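Local coordinates for RahU protein (Pseudomonas aeruginosa PAO1, PDB 6ZC2) that is an aegerolysin that interacts with the membrane sphingolipid ceramide phosphorylethanolamine and may bind glycolipids, at residues A[6-12]-A[57-63]; A[22-28]-A[73-79]; A[84-90]-A[101-107]. One frame throughout, in Å; residues are numbered along the deposited sequence. Where two conformers were deposited one is given.

Interaction 1. Residues A[6-12]-A[57-63]. With EDO (1,2-ethanediol), chain G; EDO (1,2-ethanediol), chain C.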
# COMPACT_ATOMS: atom_id res chain seq x y z
N TRP A 6 7.36 -5.01 -8.17
CA TRP A 6 6.69 -3.77 -7.81
C TRP A 6 5.25 -4.03 -7.41
O TRP A 6 4.63 -5.02 -7.81
CB TRP A 6 6.76 -2.73 -8.95
CG TRP A 6 5.98 -3.12 -10.20
CD1 TRP A 6 6.42 -3.94 -11.21
CD2 TRP A 6 4.65 -2.71 -10.56
NE1 TRP A 6 5.45 -4.06 -12.18
CE2 TRP A 6 4.35 -3.33 -11.80
CE3 TRP A 6 3.69 -1.89 -9.97
CZ2 TRP A 6 3.13 -3.14 -12.46
CZ3 TRP A 6 2.47 -1.71 -10.62
CH2 TRP A 6 2.21 -2.33 -11.85
N ILE A 7 4.72 -3.10 -6.60
CA ILE A 7 3.32 -3.02 -6.20
C ILE A 7 2.90 -1.56 -6.31
O ILE A 7 3.70 -0.65 -6.10
CB ILE A 7 3.11 -3.55 -4.75
CG1 ILE A 7 1.62 -3.62 -4.39
CG2 ILE A 7 3.88 -2.69 -3.74
CD1 ILE A 7 1.34 -4.22 -3.02
N ALA A 8 1.63 -1.34 -6.66
CA ALA A 8 1.05 0.00 -6.61
C ALA A 8 -0.33 -0.13 -5.98
O ALA A 8 -1.18 -0.86 -6.51
CB ALA A 8 0.98 0.64 -8.00
N VAL A 9 -0.55 0.56 -4.86
CA VAL A 9 -1.78 0.44 -4.08
C VAL A 9 -2.63 1.68 -4.32
O VAL A 9 -2.22 2.80 -3.98
CB VAL A 9 -1.48 0.26 -2.58
CG1 VAL A 9 -2.76 0.00 -1.82
CG2 VAL A 9 -0.45 -0.86 -2.37
N LYS A 10 -3.82 1.49 -4.89
CA LYS A 10 -4.77 2.58 -5.11
C LYS A 10 -5.61 2.73 -3.84
O LYS A 10 -6.38 1.84 -3.49
CB LYS A 10 -5.67 2.26 -6.31
CG LYS A 10 -6.66 3.36 -6.64
CD LYS A 10 -7.55 2.99 -7.82
CE LYS A 10 -8.66 4.02 -8.02
NZ LYS A 10 -9.32 3.88 -9.35
N VAL A 11 -5.44 3.85 -3.14
CA VAL A 11 -6.15 4.10 -1.88
C VAL A 11 -7.46 4.80 -2.20
O VAL A 11 -7.47 5.96 -2.64
CB VAL A 11 -5.28 4.93 -0.91
CG1 VAL A 11 -6.03 5.19 0.38
CG2 VAL A 11 -3.96 4.21 -0.65
N VAL A 12 -8.57 4.10 -1.99
CA VAL A 12 -9.93 4.57 -2.27
C VAL A 12 -10.62 4.83 -0.94
O VAL A 12 -10.89 3.89 -0.18
CB VAL A 12 -10.71 3.57 -3.13
CG1 VAL A 12 -12.14 4.05 -3.36
CG2 VAL A 12 -9.99 3.31 -4.46
N PRO A 57 -8.87 9.18 -5.43
CA PRO A 57 -7.86 8.19 -5.02
C PRO A 57 -6.44 8.62 -5.35
O PRO A 57 -6.19 9.31 -6.35
CB PRO A 57 -8.25 6.94 -5.82
CG PRO A 57 -9.72 7.08 -6.03
CD PRO A 57 -9.96 8.57 -6.21
N GLN A 58 -5.51 8.20 -4.50
CA GLN A 58 -4.08 8.38 -4.71
C GLN A 58 -3.39 7.02 -4.61
O GLN A 58 -3.91 6.09 -3.99
CB GLN A 58 -3.47 9.35 -3.67
CG GLN A 58 -3.94 10.79 -3.82
CD GLN A 58 -3.34 11.69 -2.77
OE1 GLN A 58 -2.12 11.72 -2.58
NE2 GLN A 58 -4.18 12.42 -2.05
N TRP A 59 -2.21 6.92 -5.22
CA TRP A 59 -1.48 5.66 -5.30
C TRP A 59 -0.20 5.70 -4.47
O TRP A 59 0.54 6.69 -4.49
CB TRP A 59 -1.11 5.36 -6.76
CG TRP A 59 -2.28 5.06 -7.64
CD1 TRP A 59 -3.18 5.95 -8.16
CD2 TRP A 59 -2.67 3.77 -8.14
NE1 TRP A 59 -4.10 5.30 -8.94
CE2 TRP A 59 -3.81 3.96 -8.95
CE3 TRP A 59 -2.16 2.47 -7.97
CZ2 TRP A 59 -4.44 2.90 -9.61
CZ3 TRP A 59 -2.79 1.42 -8.62
CH2 TRP A 59 -3.92 1.64 -9.43
N ILE A 60 0.06 4.61 -3.75
CA ILE A 60 1.33 4.38 -3.05
C ILE A 60 2.02 3.23 -3.76
O ILE A 60 1.51 2.10 -3.78
CB ILE A 60 1.08 4.06 -1.57
CG1 ILE A 60 0.39 5.24 -0.89
CG2 ILE A 60 2.39 3.72 -0.87
CD1 ILE A 60 -0.16 4.92 0.47
N ALA A 61 3.19 3.50 -4.34
CA ALA A 61 3.88 2.52 -5.18
C ALA A 61 5.28 2.26 -4.64
O ALA A 61 5.96 3.17 -4.15
CB ALA A 61 3.96 3.00 -6.64
N SER A 62 5.71 1.00 -4.74
CA SER A 62 7.02 0.59 -4.27
C SER A 62 7.59 -0.47 -5.20
O SER A 62 6.85 -1.31 -5.73
CB SER A 62 6.93 0.03 -2.84
OG SER A 62 8.19 -0.37 -2.33
N CYS A 63 8.90 -0.42 -5.42
CA CYS A 63 9.57 -1.41 -6.26
C CYS A 63 10.92 -1.77 -5.64
O CYS A 63 11.41 -1.09 -4.74
CB CYS A 63 9.74 -0.92 -7.71
SG CYS A 63 10.82 0.53 -7.90
C1 EDO G . -2.00 9.52 -8.82
O1 EDO G . -0.96 8.55 -9.03
C2 EDO G . -1.67 10.35 -7.58
O2 EDO G . -1.53 9.48 -6.45
C1 EDO C . 3.56 8.35 -3.17
O1 EDO C . 3.91 9.00 -4.40
C2 EDO C . 4.40 7.10 -3.02
O2 EDO C . 4.08 6.17 -4.06

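Interaction 2. Residues A[22-28]-A[73-79]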
# COMPACT_ATOMS: atom_id res chain seq x y z
N ILE A 22 -2.26 8.71 5.66
CA ILE A 22 -1.28 7.64 5.48
C ILE A 22 -0.11 7.95 6.40
O ILE A 22 0.52 9.00 6.27
CB ILE A 22 -0.80 7.57 4.02
CG1 ILE A 22 -1.99 7.46 3.04
CG2 ILE A 22 0.21 6.43 3.84
CD1 ILE A 22 -2.81 6.20 3.19
N ARG A 23 0.18 7.05 7.35
CA ARG A 23 1.20 7.30 8.36
C ARG A 23 2.07 6.06 8.52
O ARG A 23 1.68 4.95 8.14
CB ARG A 23 0.59 7.66 9.73
CG ARG A 23 -0.41 8.82 9.71
CD ARG A 23 0.25 10.17 9.41
NE ARG A 23 -0.76 11.22 9.30
CZ ARG A 23 -1.20 11.79 8.17
NH1 ARG A 23 -0.70 11.48 6.97
NH2 ARG A 23 -2.16 12.69 8.25
N ASN A 24 3.25 6.24 9.12
CA ASN A 24 4.04 5.12 9.62
C ASN A 24 4.49 4.18 8.50
O ASN A 24 4.56 2.97 8.68
CB ASN A 24 3.29 4.35 10.71
CG ASN A 24 2.79 5.25 11.82
OD1 ASN A 24 3.31 6.34 12.05
ND2 ASN A 24 1.77 4.78 12.53
N ALA A 25 4.79 4.74 7.33
CA ALA A 25 5.24 3.91 6.22
C ALA A 25 6.64 3.38 6.51
O ALA A 25 7.48 4.08 7.09
CB ALA A 25 5.24 4.72 4.92
N THR A 26 6.88 2.12 6.15
CA THR A 26 8.17 1.48 6.39
C THR A 26 8.47 0.52 5.26
O THR A 26 7.57 -0.03 4.63
CB THR A 26 8.23 0.70 7.72
OG1 THR A 26 7.32 -0.40 7.67
CG2 THR A 26 7.93 1.58 8.94
N LEU A 27 9.77 0.34 5.00
CA LEU A 27 10.24 -0.61 3.99
C LEU A 27 11.31 -1.49 4.61
O LEU A 27 12.27 -0.98 5.19
CB LEU A 27 10.85 0.11 2.80
CG LEU A 27 9.88 0.91 1.94
CD1 LEU A 27 10.65 1.79 0.98
CD2 LEU A 27 8.92 -0.02 1.19
N GLN A 28 11.15 -2.80 4.47
CA GLN A 28 12.24 -3.72 4.74
C GLN A 28 13.15 -3.87 3.52
O GLN A 28 14.36 -4.05 3.68
CB GLN A 28 11.69 -5.08 5.14
CG GLN A 28 10.97 -5.11 6.49
CD GLN A 28 9.59 -4.47 6.46
OE1 GLN A 28 8.73 -4.85 5.66
NE2 GLN A 28 9.36 -3.50 7.34
N GLN A 73 9.21 -5.01 0.06
CA GLN A 73 8.46 -5.48 1.22
C GLN A 73 8.33 -4.33 2.20
O GLN A 73 9.34 -3.69 2.53
CB GLN A 73 9.20 -6.65 1.89
CG GLN A 73 8.49 -7.20 3.11
CD GLN A 73 9.22 -8.36 3.73
OE1 GLN A 73 10.44 -8.47 3.63
NE2 GLN A 73 8.47 -9.26 4.38
N GLY A 74 7.11 -4.05 2.65
CA GLY A 74 6.91 -2.92 3.54
C GLY A 74 5.47 -2.82 4.00
O GLY A 74 4.68 -3.76 3.85
N SER A 75 5.13 -1.66 4.57
CA SER A 75 3.79 -1.43 5.10
C SER A 75 3.52 0.06 5.23
O SER A 75 4.43 0.89 5.20
CB SER A 75 3.61 -2.10 6.46
OG SER A 75 4.42 -1.48 7.44
N PHE A 76 2.23 0.39 5.39
CA PHE A 76 1.81 1.72 5.82
C PHE A 76 0.53 1.59 6.64
O PHE A 76 -0.24 0.63 6.47
CB PHE A 76 1.64 2.72 4.65
CG PHE A 76 0.61 2.32 3.62
CD1 PHE A 76 -0.74 2.62 3.79
CD2 PHE A 76 1.01 1.65 2.47
CE1 PHE A 76 -1.68 2.24 2.82
CE2 PHE A 76 0.08 1.27 1.51
CZ PHE A 76 -1.27 1.57 1.69
N ASP A 77 0.30 2.56 7.52
CA ASP A 77 -0.92 2.61 8.33
C ASP A 77 -1.91 3.61 7.73
O ASP A 77 -1.52 4.60 7.09
CB ASP A 77 -0.62 3.00 9.78
CG ASP A 77 0.14 1.94 10.55
OD1 ASP A 77 0.29 0.81 10.03
OD2 ASP A 77 0.60 2.25 11.67
N CYS A 78 -3.19 3.36 7.98
CA CYS A 78 -4.28 4.25 7.61
C CYS A 78 -4.95 4.76 8.88
O CYS A 78 -5.29 3.96 9.77
CB CYS A 78 -5.32 3.51 6.75
SG CYS A 78 -4.67 2.94 5.16
N TYR A 79 -5.15 6.08 8.96
CA TYR A 79 -5.76 6.74 10.12
C TYR A 79 -6.97 7.58 9.71
O TYR A 79 -6.97 8.24 8.67
CB TYR A 79 -4.73 7.65 10.84
CG TYR A 79 -3.89 6.90 11.86
CD1 TYR A 79 -2.78 6.15 11.49
CD2 TYR A 79 -4.25 6.92 13.20
CE1 TYR A 79 -2.05 5.45 12.43
CE2 TYR A 79 -3.53 6.22 14.15
CZ TYR A 79 -2.42 5.49 13.76
OH TYR A 79 -1.71 4.79 14.71
O HOH W 1 3.05 0.58 8.72

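Interaction 3. Residues A[84-90]-A[101-107]. With EDO (1,2-ethanediol), chain F; EDO (1,2-ethanediol), chain J.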
# COMPACT_ATOMS: atom_id res chain seq x y z
N LYS A 84 -6.65 4.89 14.63
CA LYS A 84 -6.07 3.94 13.69
C LYS A 84 -7.16 3.11 13.01
O LYS A 84 -8.04 2.56 13.68
CB LYS A 84 -5.09 3.01 14.41
CG LYS A 84 -4.28 2.13 13.46
CD LYS A 84 -3.38 1.16 14.21
CE LYS A 84 -2.52 0.37 13.25
NZ LYS A 84 -1.69 -0.66 13.95
N MET A 85 -7.08 3.01 11.68
CA MET A 85 -7.98 2.16 10.91
C MET A 85 -7.40 0.78 10.66
O MET A 85 -8.13 -0.22 10.70
CB MET A 85 -8.32 2.82 9.57
CG MET A 85 -9.00 4.17 9.71
SD MET A 85 -8.97 5.13 8.18
CE MET A 85 -9.50 3.85 7.03
N GLY A 86 -6.10 0.70 10.37
CA GLY A 86 -5.45 -0.57 10.11
C GLY A 86 -4.13 -0.36 9.37
O GLY A 86 -3.65 0.76 9.22
N THR A 87 -3.57 -1.49 8.93
CA THR A 87 -2.24 -1.53 8.32
C THR A 87 -2.28 -2.33 7.02
O THR A 87 -2.80 -3.45 7.00
CB THR A 87 -1.23 -2.20 9.27
OG1 THR A 87 -1.16 -1.45 10.49
CG2 THR A 87 0.16 -2.29 8.63
N PHE A 88 -1.74 -1.76 5.94
CA PHE A 88 -1.54 -2.47 4.69
C PHE A 88 -0.08 -2.92 4.58
O PHE A 88 0.83 -2.10 4.77
CB PHE A 88 -1.89 -1.60 3.48
CG PHE A 88 -1.87 -2.36 2.18
CD1 PHE A 88 -2.98 -3.05 1.74
CD2 PHE A 88 -0.71 -2.43 1.43
CE1 PHE A 88 -2.95 -3.78 0.57
CE2 PHE A 88 -0.67 -3.17 0.26
CZ PHE A 88 -1.79 -3.85 -0.17
N SER A 89 0.15 -4.20 4.27
CA SER A 89 1.49 -4.77 4.19
C SER A 89 1.60 -5.61 2.92
O SER A 89 0.61 -6.14 2.42
CB SER A 89 1.79 -5.68 5.39
OG SER A 89 1.82 -4.95 6.60
N TRP A 90 2.84 -5.77 2.42
CA TRP A 90 3.07 -6.57 1.22
C TRP A 90 4.47 -7.16 1.22
O TRP A 90 5.38 -6.66 1.90
CB TRP A 90 2.87 -5.75 -0.08
CG TRP A 90 3.93 -4.69 -0.24
CD1 TRP A 90 5.13 -4.81 -0.90
CD2 TRP A 90 3.91 -3.37 0.33
NE1 TRP A 90 5.85 -3.64 -0.78
CE2 TRP A 90 5.13 -2.75 -0.03
CE3 TRP A 90 2.99 -2.66 1.11
CZ2 TRP A 90 5.44 -1.45 0.36
CZ3 TRP A 90 3.30 -1.38 1.49
CH2 TRP A 90 4.51 -0.78 1.12
N THR A 101 2.61 -11.85 -1.32
CA THR A 101 1.53 -11.69 -0.36
C THR A 101 1.25 -10.21 -0.11
O THR A 101 2.13 -9.36 -0.27
CB THR A 101 1.83 -12.38 0.99
OG1 THR A 101 3.04 -11.87 1.54
CG2 THR A 101 1.94 -13.89 0.81
N TRP A 102 0.01 -9.92 0.27
CA TRP A 102 -0.38 -8.58 0.68
C TRP A 102 -1.66 -8.68 1.49
O TRP A 102 -2.42 -9.64 1.36
CB TRP A 102 -0.56 -7.63 -0.52
CG TRP A 102 -1.61 -8.08 -1.48
CD1 TRP A 102 -2.93 -7.70 -1.49
CD2 TRP A 102 -1.45 -9.01 -2.55
NE1 TRP A 102 -3.59 -8.34 -2.50
CE2 TRP A 102 -2.71 -9.15 -3.17
CE3 TRP A 102 -0.37 -9.74 -3.05
CZ2 TRP A 102 -2.92 -10.00 -4.27
CZ3 TRP A 102 -0.57 -10.58 -4.14
CH2 TRP A 102 -1.83 -10.69 -4.74
N SER A 103 -1.89 -7.68 2.34
CA SER A 103 -3.07 -7.72 3.21
C SER A 103 -3.33 -6.35 3.82
O SER A 103 -2.41 -5.56 4.04
CB SER A 103 -2.87 -8.74 4.34
OG SER A 103 -1.81 -8.34 5.19
N PHE A 104 -4.61 -6.10 4.12
CA PHE A 104 -5.00 -5.05 5.05
C PHE A 104 -5.47 -5.72 6.33
O PHE A 104 -6.28 -6.65 6.28
CB PHE A 104 -6.13 -4.19 4.48
CG PHE A 104 -6.51 -3.03 5.38
CD1 PHE A 104 -5.75 -1.87 5.38
CD2 PHE A 104 -7.60 -3.11 6.23
CE1 PHE A 104 -6.08 -0.80 6.21
CE2 PHE A 104 -7.94 -2.05 7.06
CZ PHE A 104 -7.18 -0.90 7.04
N THR A 105 -4.96 -5.26 7.47
CA THR A 105 -5.39 -5.77 8.77
C THR A 105 -6.10 -4.65 9.51
O THR A 105 -5.47 -3.65 9.86
CB THR A 105 -4.20 -6.28 9.58
OG1 THR A 105 -3.52 -7.28 8.81
CG2 THR A 105 -4.66 -6.89 10.90
N PRO A 106 -7.40 -4.78 9.79
CA PRO A 106 -8.12 -3.70 10.47
C PRO A 106 -7.78 -3.64 11.95
O PRO A 106 -7.57 -4.67 12.60
CB PRO A 106 -9.60 -4.08 10.27
CG PRO A 106 -9.57 -5.59 10.18
CD PRO A 106 -8.29 -5.91 9.45
N ALA A 107 -7.74 -2.42 12.48
CA ALA A 107 -7.47 -2.23 13.91
C ALA A 107 -8.66 -2.61 14.78
O ALA A 107 -8.48 -2.95 15.95
CB ALA A 107 -7.08 -0.77 14.17
C1 EDO F . -4.00 -3.19 12.59
O1 EDO F . -4.01 -2.43 13.81
C2 EDO F . -2.74 -4.05 12.53
O2 EDO F . -1.59 -3.21 12.69
C1 EDO J . -2.69 -12.38 -0.85
O1 EDO J . -1.63 -12.48 0.11
C2 EDO J . -2.28 -13.10 -2.13
O2 EDO J . -1.36 -14.16 -1.81
O HOH W 2 -1.67 -6.12 7.03

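Interaction 1. Residues A[6-12]-A[57-63]
The indole of W59 lies across K10, whose CB sits over one face of the six-membered ring, 3.5 Å from its centroid and 7° off the normal, a CH-pi contact. An extended chain with CG anti to the backbone N (chi1 -178°) lays CG and CD of K10 along the indole, and CE reaches CB of P57 at 3.7 Å. At the rim of the same ring, near its plane, A8 O approaches W59 CZ3 at 3.5 Å; the small CB of A8 fits beside W59 CE3 and also meets the W6 ring edge, in plane. W59 itself stacks on Y35, and W6 makes a cation-pi contact with K38. Strands 6-13 and 58-63 are antiparallel neighbours inside one sheet of the aegerolysin beta-sandwich. I7, V9 and V11 pair through backbone hydrogen bonds with S62, I60 and Q58, and these residues, apart from Q58, are buried on the face turned to the other sheet. There the CG2 methyl of V11 meets I60 CD1 at 4.0 Å. S62 suits this apolar side because OG is hydrogen-bonded to T72 OG1 and K31 O. Two ethanediol O2 atoms accept hydrogen bonds from W59 N (2.9 Å) and A61 N (2.8 Å).

Interaction 2. Residues A[22-28]-A[73-79]
A beta bulge interrupts the antiparallel pairing of strands 19-27 and 72-80, in the five-stranded sheet of the aegerolysin sandwich: the register shifts by one residue between the hydrogen-bonded pairs R23-D77 and T26-S75. N24 occupies the bulge with positive phi (63°), a conformation asparagine tolerates well. Its amide serves the opposite strand, ND2 giving a nearly straight bond of 2.9 Å to D77 OD2. OD2 lies in the amide plane of N24, whereas ND2 meets it on the anti side, somewhat out of the carboxylate plane; the two planes stand 82° apart. The other carboxylate oxygen, D77 OD1, is bonded to T87 OG1 of the next strand. On the buried side, I22 places CG2 3.9 Å from F76 CD1 while the short A25 brings its CB to 4.1 Å from F76 CB; the F76 ring also meets that of F88. R23 bends at chi2 (-69°), which turns its guanidinium back until NH1 reaches I22 O; NH2 also bonds N51 OD1. Glycine lets the strands come close opposite L27, with G74 CA 3.2 Å from T26 O. Around the bulge a water donates to N24 O and to D77 OD1, and its oxygen accepts from S75 OG at 2.8 Å.

Interaction 3. Residues A[84-90]-A[101-107]
F104 leaves strand 101-106 with CG anti to the backbone N (chi1 -176°), which carries its ring along the neighbouring strand. CB leads to CG and then CD1, which lies 3.7 Å from T87 O; CE1 comes as near to G86 C, and the tip CZ rests 3.5 Å from G86 CA. Glycine suits this place: G86 CA also lies 3.1 Å from T105 O, at backbone angles that favour glycine. F104 packs as well on L130 and L132 of the opposite sheet. F88 meets the same layer, with CZ 4.0 Å from W102 CB. The two strands form a beta hairpin at the border of the five-stranded sheet, where 101-106 is outermost; on its other border strand 83-92 carries a classic bulge, M85 and G86 against C78 of strand 72-80. T87, S89, S103 and T105 hold the other, polar face. A water donates to T87 O and is hydrogen-bonded to S103 OG and T105 OG1, tying the strands together. An ethanediol accepts two bonds from K84 NZ, and its O2 donates at 2.8 Å to T87 OG1, which is also bonded to D77 OD1. A second ethanediol lies over one face of W102, its O1 accepting from W102 N at 3.0 Å.

In the fold
Interaction 1 belongs to one sheet of the sandwich, and interactions 2 and 3 to the other, where strands 72-80 and 83-92 are neighbours. The sheets meet in an apolar core: I60 CD1 of interaction 1 packs on I22 and F76 of interaction 2, and V9 and I7 pack on F88 and W90 of interaction 3. Interaction 1 lies nearest the chain centre, about 5 Å from it, and has no exposed residue; 3, at the sheet border, has four. Their outward faces differ: interaction 1 carries aromatic, lysine and alanine side chains, whereas 2 and 3 carry hydroxyls, a carboxylate and bridging waters, joined by the probable D77-T87 bond. A bulge breaks the pairing of interaction 2, whereas 1 and 3 pair regularly.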